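PDB 2WAO: endoglucanase E from Clostridium thermocellum, which cleaves beta-1,4-glucan chains of cellulose and, through this family 2 carbohydrate esterase domain, probably removes acetyl groups from plant polysaccharides and also binds cellulose chains. Local coordinates for residues A[44-58]-A[92-106]. Numbering follows the deposited sequence. Where two conformers were deposited one is given.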
ATOM      1  N   SER A  44       9.615  -1.495 -23.239  1.00 11.65           N
ATOM      2  CA  SER A  44       8.683  -0.382 -23.337  0.50 10.48           C
ATOM      3  C   SER A  44       7.308  -0.861 -22.862  1.00 10.67           C
ATOM      4  O   SER A  44       7.017  -2.052 -22.903  1.00  9.38           O
ATOM      5  CB  SER A  44       8.597   0.128 -24.784  0.50 10.28           C
ATOM      6  OG  SER A  44       9.798   0.771 -25.197  0.50  7.94           O
ATOM      7  N   VAL A  45       6.456   0.070 -22.454  1.00  9.72           N
ATOM      8  CA  VAL A  45       5.103  -0.254 -22.021  1.00  8.89           C
ATOM      9  C   VAL A  45       4.163   0.866 -22.461  1.00  9.09           C
ATOM     10  O   VAL A  45       4.575   2.024 -22.518  1.00  9.86           O
ATOM     11  CB  VAL A  45       5.039  -0.455 -20.447  1.00  9.52           C
ATOM     12  CG1 VAL A  45       5.325   0.845 -19.715  1.00  8.44           C
ATOM     13  CG2 VAL A  45       3.667  -1.034 -19.995  1.00  8.37           C
ATOM     14  N   THR A  46       2.921   0.518 -22.778  1.00  8.24           N
ATOM     15  CA  THR A  46       1.891   1.516 -22.993  1.00  9.91           C
ATOM     16  C   THR A  46       0.966   1.533 -21.787  1.00  9.54           C
ATOM     17  O   THR A  46       0.446   0.487 -21.361  1.00  9.98           O
ATOM     18  CB  THR A  46       1.091   1.212 -24.282  1.00 11.26           C
ATOM     19  OG1 THR A  46       2.021   1.137 -25.383  1.00 14.48           O
ATOM     20  CG2 THR A  46       0.071   2.312 -24.556  1.00 10.40           C
ATOM     21  N   ILE A  47       0.798   2.734 -21.233  1.00  8.83           N
ATOM     22  CA  ILE A  47       0.014   2.944 -20.019  1.00  9.68           C
ATOM     23  C   ILE A  47      -1.063   3.991 -20.269  1.00  9.64           C
ATOM     24  O   ILE A  47      -0.754   5.098 -20.768  1.00 11.41           O
ATOM     25  CB  ILE A  47       0.917   3.464 -18.873  1.00  9.12           C
ATOM     26  CG1 ILE A  47       1.856   2.327 -18.413  1.00  9.39           C
ATOM     27  CG2 ILE A  47       0.023   4.008 -17.691  1.00  9.88           C
ATOM     28  CD1 ILE A  47       3.107   2.804 -17.652  1.00 13.97           C
ATOM     29  N   LYS A  48      -2.295   3.664 -19.893  1.00  9.86           N
ATOM     30  CA  LYS A  48      -3.344   4.679 -19.789  1.00 10.71           C
ATOM     31  C   LYS A  48      -3.587   5.023 -18.325  1.00 10.17           C
ATOM     32  O   LYS A  48      -3.715   4.118 -17.496  1.00 12.10           O
ATOM     33  CB  LYS A  48      -4.628   4.185 -20.462  1.00 10.11           C
ATOM     34  CG  LYS A  48      -5.799   5.180 -20.370  1.00 12.34           C
ATOM     35  CD  LYS A  48      -6.976   4.679 -21.188  1.00 18.76           C
ATOM     36  CE  LYS A  48      -8.251   5.323 -20.702  1.00 18.66           C
ATOM     37  NZ  LYS A  48      -9.367   4.625 -21.357  1.00 26.46           N
ATOM     38  N   SER A  49      -3.678   6.314 -18.011  1.00 10.55           N
ATOM     39  CA  SER A  49      -3.827   6.795 -16.636  1.00  9.82           C
ATOM     40  C   SER A  49      -4.917   7.841 -16.558  1.00 11.11           C
ATOM     41  O   SER A  49      -4.934   8.785 -17.358  1.00 10.74           O
ATOM     42  CB  SER A  49      -2.504   7.414 -16.135  1.00  9.41           C
ATOM     43  OG  SER A  49      -2.668   7.798 -14.741  1.00 11.72           O
ATOM     44  N   GLY A  50      -5.801   7.689 -15.580  1.00 11.30           N
ATOM     45  CA  GLY A  50      -6.908   8.628 -15.386  1.00 13.15           C
ATOM     46  C   GLY A  50      -6.493   9.964 -14.777  1.00 13.46           C
ATOM     47  O   GLY A  50      -7.153  10.985 -15.001  1.00 14.60           O
ATOM     48  N   GLY A  51      -5.398   9.977 -14.029  1.00 12.26           N
ATOM     49  CA  GLY A  51      -4.925  11.204 -13.370  1.00 10.20           C
ATOM     50  C   GLY A  51      -3.416  11.280 -13.431  1.00  9.98           C
ATOM     51  O   GLY A  51      -2.803  10.696 -14.330  1.00  9.98           O
ATOM     52  N   GLU A  52      -2.796  12.014 -12.489  1.00  9.27           N
ATOM     53  CA  GLU A  52      -1.341  12.129 -12.469  1.00  9.30           C
ATOM     54  C   GLU A  52      -0.761  10.963 -11.667  1.00  8.67           C
ATOM     55  O   GLU A  52      -0.617  11.049 -10.449  1.00  9.55           O
ATOM     56  CB  GLU A  52      -0.849  13.473 -11.886  1.00  9.19           C
ATOM     57  CG  GLU A  52       0.663  13.593 -12.012  1.00 10.98           C
ATOM     58  CD  GLU A  52       1.232  14.834 -11.394  1.00 12.04           C
ATOM     59  OE1 GLU A  52       0.422  15.732 -11.069  1.00 14.44           O
ATOM     60  OE2 GLU A  52       2.487  14.890 -11.229  1.00 10.95           O
ATOM     61  N   ASN A  53      -0.513   9.860 -12.339  1.00  7.39           N
ATOM     62  CA  ASN A  53       0.105   8.718 -11.684  1.00  7.33           C
ATOM     63  C   ASN A  53       1.586   8.651 -12.011  1.00  7.95           C
ATOM     64  O   ASN A  53       2.023   8.958 -13.142  1.00  8.44           O
ATOM     65  CB  ASN A  53      -0.587   7.404 -12.108  1.00  6.36           C
ATOM     66  CG  ASN A  53      -1.900   7.185 -11.363  1.00 10.99           C
ATOM     67  OD1 ASN A  53      -2.983   7.174 -11.959  1.00  8.97           O
ATOM     68  ND2 ASN A  53      -1.806   7.019 -10.054  1.00  7.99           N
ATOM     69  N   TRP A  54       2.348   8.178 -11.039  1.00  6.17           N
ATOM     70  CA  TRP A  54       3.776   8.047 -11.183  1.00  5.53           C
ATOM     71  C   TRP A  54       4.126   6.585 -11.041  1.00  5.58           C
ATOM     72  O   TRP A  54       3.497   5.883 -10.235  1.00  4.92           O
ATOM     73  CB  TRP A  54       4.497   8.833 -10.063  1.00  5.72           C
ATOM     74  CG  TRP A  54       4.566  10.345 -10.387  1.00  5.56           C
ATOM     75  CD1 TRP A  54       3.535  11.257 -10.349  1.00  7.77           C
ATOM     76  CD2 TRP A  54       5.699  11.031 -10.931  1.00  6.82           C
ATOM     77  NE1 TRP A  54       3.993  12.513 -10.776  1.00  7.83           N
ATOM     78  CE2 TRP A  54       5.310  12.389 -11.152  1.00  6.36           C
ATOM     79  CE3 TRP A  54       7.017  10.631 -11.244  1.00  7.65           C
ATOM     80  CZ2 TRP A  54       6.202  13.365 -11.658  1.00  7.67           C
ATOM     81  CZ3 TRP A  54       7.907  11.608 -11.756  1.00  9.33           C
ATOM     82  CH2 TRP A  54       7.475  12.956 -11.958  1.00  7.30           C
ATOM     83  N   PHE A  55       5.169   6.199 -11.762  1.00  6.18           N
ATOM     84  CA  PHE A  55       5.686   4.821 -11.826  1.00  5.94           C
ATOM     85  C   PHE A  55       7.186   4.754 -11.653  1.00  7.43           C
ATOM     86  O   PHE A  55       7.908   5.719 -11.930  1.00  6.51           O
ATOM     87  CB  PHE A  55       5.328   4.156 -13.151  1.00  6.17           C
ATOM     88  CG  PHE A  55       3.864   4.234 -13.481  1.00  6.32           C
ATOM     89  CD1 PHE A  55       2.994   3.211 -13.117  1.00  7.45           C
ATOM     90  CD2 PHE A  55       3.353   5.396 -14.064  1.00  5.76           C
ATOM     91  CE1 PHE A  55       1.592   3.317 -13.372  1.00 10.57           C
ATOM     92  CE2 PHE A  55       1.967   5.510 -14.337  1.00 10.05           C
ATOM     93  CZ  PHE A  55       1.101   4.461 -13.990  1.00  8.96           C
ATOM     94  N   GLN A  56       7.670   3.582 -11.244  1.00  7.62           N
ATOM     95  CA  GLN A  56       9.117   3.317 -11.295  1.00  9.15           C
ATOM     96  C   GLN A  56       9.292   1.900 -11.828  1.00  9.46           C
ATOM     97  O   GLN A  56       8.532   0.989 -11.415  1.00  8.88           O
ATOM     98  CB  GLN A  56       9.736   3.409  -9.903  1.00  9.29           C
ATOM     99  CG  GLN A  56      11.295   3.249  -9.922  1.00 10.02           C
ATOM    100  CD  GLN A  56      11.920   3.673  -8.636  1.00 15.55           C
ATOM    101  OE1 GLN A  56      12.881   4.496  -8.608  1.00 14.61           O
ATOM    102  NE2 GLN A  56      11.390   3.119  -7.527  1.00 13.78           N
ATOM    103  N   ALA A  57      10.256   1.736 -12.755  1.00  9.70           N
ATOM    104  CA  ALA A  57      10.735   0.421 -13.216  1.00  9.49           C
ATOM    105  C   ALA A  57      11.934   0.015 -12.361  1.00  9.68           C
ATOM    106  O   ALA A  57      12.807   0.828 -12.069  1.00 11.35           O
ATOM    107  CB  ALA A  57      11.142   0.509 -14.696  1.00 10.32           C
ATOM    108  N   ILE A  58      11.961  -1.234 -11.915  1.00  8.72           N
ATOM    109  CA  ILE A  58      13.086  -1.764 -11.165  1.00  8.90           C
ATOM    110  C   ILE A  58      13.609  -2.920 -11.989  1.00  9.42           C
ATOM    111  O   ILE A  58      12.899  -3.914 -12.178  1.00  9.95           O
ATOM    112  CB  ILE A  58      12.696  -2.244  -9.735  1.00  8.27           C
ATOM    113  CG1 ILE A  58      12.034  -1.110  -8.929  1.00  9.81           C
ATOM    114  CG2 ILE A  58      13.967  -2.697  -8.979  1.00  8.70           C
ATOM    115  CD1 ILE A  58      10.522  -1.051  -9.025  1.00  9.80           C
ATOM    116  N   TRP A  92       6.127  -0.452 -11.065  1.00  7.06           N
ATOM    117  CA  TRP A  92       5.465  -0.178  -9.779  1.00  6.47           C
ATOM    118  C   TRP A  92       4.649   1.115  -9.835  1.00  6.27           C
ATOM    119  O   TRP A  92       5.153   2.171 -10.281  1.00  4.52           O
ATOM    120  CB  TRP A  92       6.542  -0.071  -8.691  1.00  6.83           C
ATOM    121  CG  TRP A  92       6.048   0.136  -7.270  1.00  6.33           C
ATOM    122  CD1 TRP A  92       5.606   1.312  -6.693  1.00  3.55           C
ATOM    123  CD2 TRP A  92       5.915  -0.879  -6.266  1.00  4.22           C
ATOM    124  NE1 TRP A  92       5.208   1.072  -5.402  1.00  4.42           N
ATOM    125  CE2 TRP A  92       5.412  -0.255  -5.106  1.00  5.47           C
ATOM    126  CE3 TRP A  92       6.204  -2.262  -6.229  1.00  6.71           C
ATOM    127  CZ2 TRP A  92       5.189  -0.959  -3.905  1.00  5.95           C
ATOM    128  CZ3 TRP A  92       5.958  -2.966  -5.025  1.00  6.44           C
ATOM    129  CH2 TRP A  92       5.494  -2.292  -3.875  1.00  6.18           C
ATOM    130  N   LYS A  93       3.386   1.035  -9.421  1.00  4.62           N
ATOM    131  CA  LYS A  93       2.535   2.206  -9.368  1.00  4.61           C
ATOM    132  C   LYS A  93       2.847   2.927  -8.033  1.00  3.88           C
ATOM    133  O   LYS A  93       2.508   2.448  -6.920  1.00  3.77           O
ATOM    134  CB  LYS A  93       1.050   1.832  -9.439  1.00  5.69           C
ATOM    135  CG  LYS A  93       0.137   3.077  -9.479  1.00  3.12           C
ATOM    136  CD  LYS A  93      -1.369   2.645  -9.472  1.00  5.98           C
ATOM    137  CE  LYS A  93      -2.295   3.806  -9.865  1.00  6.47           C
ATOM    138  NZ  LYS A  93      -2.833   4.621  -8.686  1.00 10.79           N
ATOM    139  N   ARG A  94       3.527   4.050  -8.131  1.00  3.86           N
ATOM    140  CA  ARG A  94       3.928   4.775  -6.895  1.00  3.54           C
ATOM    141  C   ARG A  94       2.777   5.418  -6.145  1.00  4.59           C
ATOM    142  O   ARG A  94       2.755   5.417  -4.896  1.00  3.91           O
ATOM    143  CB  ARG A  94       4.929   5.862  -7.255  1.00  4.56           C
ATOM    144  CG  ARG A  94       6.210   5.276  -7.765  1.00  2.39           C
ATOM    145  CD  ARG A  94       7.057   6.364  -8.500  1.00  6.77           C
ATOM    146  NE  ARG A  94       7.287   7.642  -7.752  1.00  7.19           N
ATOM    147  CZ  ARG A  94       8.414   7.985  -7.109  1.00  9.12           C
ATOM    148  NH1 ARG A  94       9.450   7.142  -6.976  1.00  5.75           N
ATOM    149  NH2 ARG A  94       8.513   9.182  -6.548  1.00  6.48           N
ATOM    150  N   THR A  95       1.878   5.999  -6.919  1.00  2.95           N
ATOM    151  CA  THR A  95       0.812   6.882  -6.460  1.00  4.65           C
ATOM    152  C   THR A  95      -0.477   6.136  -6.098  1.00  4.67           C
ATOM    153  O   THR A  95      -0.750   5.014  -6.557  1.00  4.55           O
ATOM    154  CB  THR A  95       0.503   7.923  -7.550  1.00  5.02           C
ATOM    155  OG1 THR A  95       0.582   7.267  -8.824  1.00  5.35           O
ATOM    156  CG2 THR A  95       1.542   9.074  -7.518  1.00  4.45           C
ATOM    157  N   GLU A  96      -1.296   6.768  -5.277  1.00  4.92           N
ATOM    158  CA  GLU A  96      -2.465   6.094  -4.708  1.00  4.54           C
ATOM    159  C   GLU A  96      -3.695   6.073  -5.626  1.00  5.54           C
ATOM    160  O   GLU A  96      -3.730   6.701  -6.714  1.00  5.85           O
ATOM    161  CB  GLU A  96      -2.813   6.732  -3.372  1.00  5.22           C
ATOM    162  CG  GLU A  96      -3.180   8.240  -3.526  1.00  5.82           C
ATOM    163  CD  GLU A  96      -3.459   8.864  -2.181  1.00  9.30           C
ATOM    164  OE1 GLU A  96      -4.566   8.638  -1.630  1.00  9.49           O
ATOM    165  OE2 GLU A  96      -2.530   9.558  -1.664  1.00 11.26           O
ATOM    166  N   ALA A  97      -4.700   5.351  -5.162  1.00  6.13           N
ATOM    167  CA  ALA A  97      -5.906   5.064  -5.955  1.00  6.51           C
ATOM    168  C   ALA A  97      -6.639   6.360  -6.290  1.00  7.91           C
ATOM    169  O   ALA A  97      -7.193   6.518  -7.411  1.00  9.73           O
ATOM    170  CB  ALA A  97      -6.805   4.090  -5.181  1.00  5.43           C
ATOM    171  N   SER A  98      -6.617   7.309  -5.357  1.00  9.39           N
ATOM    172  CA  SER A  98      -7.339   8.574  -5.604  1.00 11.20           C
ATOM    173  C   SER A  98      -6.775   9.364  -6.806  1.00 11.17           C
ATOM    174  O   SER A  98      -7.458  10.248  -7.340  1.00 12.12           O
ATOM    175  CB  SER A  98      -7.391   9.468  -4.359  1.00 12.12           C
ATOM    176  OG  SER A  98      -6.106   9.952  -4.049  1.00 13.37           O
ATOM    177  N   LEU A  99      -5.553   9.077  -7.242  1.00  9.90           N
ATOM    178  CA  LEU A  99      -4.987   9.778  -8.404  1.00 12.13           C
ATOM    179  C   LEU A  99      -5.348   9.120  -9.762  1.00 13.92           C
ATOM    180  O   LEU A  99      -4.921   9.588 -10.824  1.00 16.23           O
ATOM    181  CB  LEU A  99      -3.475   9.931  -8.281  1.00 11.40           C
ATOM    182  CG  LEU A  99      -3.067  10.897  -7.190  1.00 12.83           C
ATOM    183  CD1 LEU A  99      -1.622  10.683  -6.767  1.00 13.29           C
ATOM    184  CD2 LEU A  99      -3.326  12.388  -7.617  1.00 13.75           C
ATOM    185  N   GLY A 100      -6.107   8.033  -9.725  1.00 12.99           N
ATOM    186  CA  GLY A 100      -6.745   7.558 -10.943  1.00 13.27           C
ATOM    187  C   GLY A 100      -6.418   6.121 -11.240  1.00 11.95           C
ATOM    188  O   GLY A 100      -5.385   5.612 -10.827  1.00 12.08           O
ATOM    189  N   GLU A 101      -7.297   5.469 -11.991  1.00 12.20           N
ATOM    190  CA  GLU A 101      -7.056   4.088 -12.443  1.00 12.07           C
ATOM    191  C   GLU A 101      -6.038   4.074 -13.548  1.00 11.14           C
ATOM    192  O   GLU A 101      -5.904   5.047 -14.303  1.00 11.72           O
ATOM    193  CB  GLU A 101      -8.357   3.443 -12.963  1.00 12.82           C
ATOM    194  CG  GLU A 101      -9.418   3.422 -11.893  1.00 17.72           C
ATOM    195  CD  GLU A 101     -10.818   3.148 -12.439  1.00 24.21           C
ATOM    196  OE1 GLU A 101     -10.920   2.780 -13.648  1.00 25.09           O
ATOM    197  OE2 GLU A 101     -11.801   3.319 -11.658  1.00 21.17           O
ATOM    198  N   VAL A 102      -5.328   2.963 -13.654  1.00  9.93           N
ATOM    199  CA  VAL A 102      -4.282   2.805 -14.644  1.00 10.01           C
ATOM    200  C   VAL A 102      -4.568   1.498 -15.388  1.00  9.68           C
ATOM    201  O   VAL A 102      -4.924   0.491 -14.764  1.00  9.77           O
ATOM    202  CB  VAL A 102      -2.940   2.689 -13.908  1.00 10.03           C
ATOM    203  CG1 VAL A 102      -1.777   2.093 -14.808  1.00 10.66           C
ATOM    204  CG2 VAL A 102      -2.583   4.061 -13.338  1.00 11.33           C
ATOM    205  N   GLN A 103      -4.379   1.529 -16.692  1.00  9.15           N
ATOM    206  CA  GLN A 103      -4.562   0.329 -17.513  1.00  9.53           C
ATOM    207  C   GLN A 103      -3.238   0.063 -18.220  1.00  9.81           C
ATOM    208  O   GLN A 103      -2.627   0.991 -18.792  1.00  9.38           O
ATOM    209  CB  GLN A 103      -5.710   0.570 -18.495  1.00  8.04           C
ATOM    210  CG  GLN A 103      -6.049  -0.647 -19.379  1.00  9.08           C
ATOM    211  CD  GLN A 103      -7.303  -0.461 -20.215  1.00 12.50           C
ATOM    212  OE1 GLN A 103      -7.640   0.672 -20.634  1.00 12.73           O
ATOM    213  NE2 GLN A 103      -8.033  -1.566 -20.440  1.00 12.85           N
ATOM    214  N   PHE A 104      -2.790  -1.194 -18.160  1.00  9.01           N
ATOM    215  CA  PHE A 104      -1.580  -1.610 -18.835  1.00 10.10           C
ATOM    216  C   PHE A 104      -1.993  -2.155 -20.169  1.00 11.11           C
ATOM    217  O   PHE A 104      -2.774  -3.118 -20.251  1.00 11.62           O
ATOM    218  CB  PHE A 104      -0.749  -2.611 -17.993  1.00  9.96           C
ATOM    219  CG  PHE A 104      -0.257  -2.000 -16.728  1.00 11.67           C
ATOM    220  CD1 PHE A 104       0.822  -1.138 -16.744  1.00 13.13           C
ATOM    221  CD2 PHE A 104      -0.944  -2.210 -15.538  1.00 10.09           C
ATOM    222  CE1 PHE A 104       1.252  -0.512 -15.570  1.00 15.49           C
ATOM    223  CE2 PHE A 104      -0.539  -1.590 -14.352  1.00 14.35           C
ATOM    224  CZ  PHE A 104       0.570  -0.741 -14.372  1.00 13.55           C
ATOM    225  N   LEU A 105      -1.520  -1.492 -21.216  1.00 11.13           N
ATOM    226  CA  LEU A 105      -1.970  -1.825 -22.557  1.00 12.79           C
ATOM    227  C   LEU A 105      -0.993  -2.673 -23.363  1.00 13.80           C
ATOM    228  O   LEU A 105      -1.299  -3.016 -24.497  1.00 15.85           O
ATOM    229  CB  LEU A 105      -2.375  -0.565 -23.314  1.00 12.71           C
ATOM    230  CG  LEU A 105      -3.575   0.140 -22.702  1.00 11.65           C
ATOM    231  CD1 LEU A 105      -3.583   1.547 -23.291  1.00 12.72           C
ATOM    232  CD2 LEU A 105      -4.885  -0.599 -23.004  1.00 11.62           C
ATOM    233  N   GLY A 106       0.143  -3.054 -22.778  1.00 12.84           N
ATOM    234  CA  GLY A 106       1.046  -3.960 -23.469  1.00 12.76           C
ATOM    235  C   GLY A 106       2.489  -3.579 -23.341  1.00 12.58           C
ATOM    236  O   GLY A 106       2.817  -2.408 -23.194  1.00 13.27           O
TER
HETATM  237  O   HOH W   1       4.448  -0.513 -25.402  1.00 31.16           O
HETATM  238  O   HOH W   2      -9.903   2.127 -19.723  1.00 27.47           O
HETATM  239  O   HOH W   3      -7.063   4.516 -17.066  1.00 29.51           O
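Thr95 holds OG1 between its backbone N and carbonyl carbon (chi1 39°), which sets OG1 beside Trp54 N. OG1 accepts the Trp54 N-H at 3.0 Å, probably standing in for the Arg94 carbonyl, which is bonded to Ser154. Val102 has CG1 anti to its N (chi1 163°). This methyl lies over one face of the Phe104 ring, offset toward the rim, and also touches Phe55 CZ at 3.8 Å. The other methyl, CG2, meets the edge of the Phe55 ring. Ile47 CD1 sits over the centre of one face of that ring, 4.3 Å above its plane. Ile47 and Phe104 run side by side, and Ile47 CG1 is 4.0 Å from Phe104 CD1. Ile47, Phe55, Val102 and Phe104 form an apolar layer between two antiparallel sheets.

Each sheet has its own ladder. Lys48 and Gln103 form a hydrogen-bonded pair with both bonds in the carbonyl planes; Lys48 N to Gln103 O is 2.9 Å. Their side chains share a water, held by Lys48 NZ and Gln103 OE1. In the other ladder Gln56 pairs with Trp92, and Arg94 N donates to Trp54 O at 2.8 Å. The Arg94 guanidinium presents an edge to Trp54 CB and forms a salt bridge with Glu139.

The chain turns at Gly50 and Gly51, passing from one sheet to the other. Residues 94-101 cross too, and there Glu96 bonds Ser176 of the glycan pocket, near a bound glucose. The result is a beta-sandwich in the N-terminal family region. Strand 43-49 lies between strands 102-108 and 73-79, while strand 52-59 lies between strands 85-93 and 62-70.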